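Local coordinates for tautomerase (Bordetella trematum, PDB 6VVR), which belongs to the tautomerase superfamily and assembles as a trimer of chains that each hold two beta-alpha-beta units, at residues V50-A53 / A59-L62. Sequence-based numbering, arbitrary orientation.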
loop_
_atom_site.group_PDB
_atom_site.type_symbol
_atom_site.label_atom_id
_atom_site.label_comp_id
_atom_site.label_asym_id
_atom_site.label_seq_id
_atom_site.Cartn_x
_atom_site.Cartn_y
_atom_site.Cartn_z
ATOM N N VAL A 50 -4.286 6.628 14.199
ATOM C CA VAL A 50 -4.291 5.173 14.191
ATOM C C VAL A 50 -5.365 4.658 15.138
ATOM O O VAL A 50 -5.703 5.298 16.141
ATOM C CB VAL A 50 -2.915 4.569 14.573
ATOM C CG1 VAL A 50 -1.786 5.249 13.820
ATOM C CG2 VAL A 50 -2.692 4.649 16.055
ATOM N N ILE A 51 -5.904 3.487 14.806
ATOM C CA ILE A 51 -6.794 2.753 15.698
ATOM C C ILE A 51 -6.419 1.279 15.622
ATOM O O ILE A 51 -6.197 0.745 14.531
ATOM C CB ILE A 51 -8.285 2.989 15.360
ATOM C CG1 ILE A 51 -9.201 2.321 16.400
ATOM C CG2 ILE A 51 -8.622 2.524 13.961
ATOM C CD1 ILE A 51 -10.684 2.725 16.295
ATOM N N VAL A 52 -6.303 0.633 16.783
ATOM C CA VAL A 52 -5.965 -0.785 16.879
ATOM C C VAL A 52 -6.972 -1.430 17.814
ATOM O O VAL A 52 -7.062 -1.043 18.987
ATOM C CB VAL A 52 -4.539 -1.017 17.409
ATOM C CG1 VAL A 52 -4.297 -2.515 17.646
ATOM C CG2 VAL A 52 -3.493 -0.438 16.449
ATOM N N ALA A 53 -7.714 -2.413 17.308
ATOM C CA ALA A 53 -8.688 -3.149 18.117
ATOM C C ALA A 53 -9.671 -2.197 18.785
ATOM O O ALA A 53 -10.046 -2.366 19.949
ATOM C CB ALA A 53 -7.989 -4.040 19.154
ATOM N N ALA A 59 -0.496 1.931 20.097
ATOM C CA ALA A 59 0.723 1.831 19.309
ATOM C C ALA A 59 0.625 0.692 18.300
ATOM O O ALA A 59 -0.001 -0.342 18.556
ATOM C CB ALA A 59 1.930 1.629 20.226
ATOM N N MET A 60 1.231 0.902 17.132
ATOM C CA MET A 60 1.336 -0.135 16.118
ATOM C C MET A 60 2.586 0.110 15.288
ATOM O O MET A 60 3.124 1.221 15.235
ATOM C CB MET A 60 0.097 -0.186 15.205
ATOM C CG MET A 60 -0.101 1.019 14.301
ATOM S SD MET A 60 0.820 0.859 12.743
ATOM C CE MET A 60 1.355 2.564 12.516
ATOM N N ALA A 61 3.050 -0.957 14.651
ATOM C CA ALA A 61 3.977 -0.863 13.540
ATOM C C ALA A 61 3.501 -1.836 12.481
ATOM O O ALA A 61 2.902 -2.872 12.791
ATOM C CB ALA A 61 5.428 -1.169 13.942
ATOM N N LEU A 62 3.744 -1.482 11.226
ATOM C CA LEU A 62 3.279 -2.281 10.102
ATOM C C LEU A 62 4.357 -2.315 9.032
ATOM O O LEU A 62 4.852 -1.261 8.625
ATOM C CB LEU A 62 1.983 -1.704 9.526
ATOM C CG LEU A 62 1.478 -2.402 8.262
ATOM C CD1 LEU A 62 1.020 -3.840 8.577
ATOM C CD2 LEU A 62 0.360 -1.585 7.623
#
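Val52 and Met60 bring the two backbones nearest, and even there their CA atoms stand 7.4 Å apart. Segment 50-53 runs across segment 59-62 rather than alongside it, and no hydrogen bond joins them. The main chain of 50-52 instead pairs antiparallel with a strand of the second subunit and, within its own chain, with the short strand 55-56, Val50 also bonding to Gly57; 61-62 begins an inner strand, 61-68, of the four-stranded sheet. What contact there is comes mainly from side chains.

Val50 and Val52, two residues apart on an extended strand, both direct their CB atoms toward segment 59-62, whereas Ile51 turns away from it and packs on Ala40 of the second subunit. The closest touch is low on the methionine, where Val52 CG2 meets Met60 CB at 3.8 Å. With CG1 of Val52 anti to the backbone N (chi1 173°), CG2 lies anti to the carbonyl carbon and points into the gap, where it also comes 4.1 Å from Ala59 O. The two side chains cross at a slant. Met60 CG sits between its own backbone N and carbonyl carbon (chi1 67°), and further bends at chi2 and chi3 lead the thioether round until CE comes 4.3 Å from Val50 CG1. One flexible chain thus serves both valines, Val52 at its root and Val50 at its terminal methyl.

Met8 of strand 2-8 touches both Val50 and Met60, and Arg39 of the second subunit packs on Val52 and Met60. As a worked example of joining a strand, 50-52, to the residues leading into another without backbone pairing, the contact relies on dispersion and the burial of apolar surface. Such forces impose little directional demand, consistent with a flexible methionine meeting two valines across a modest 151 Å² of buried surface.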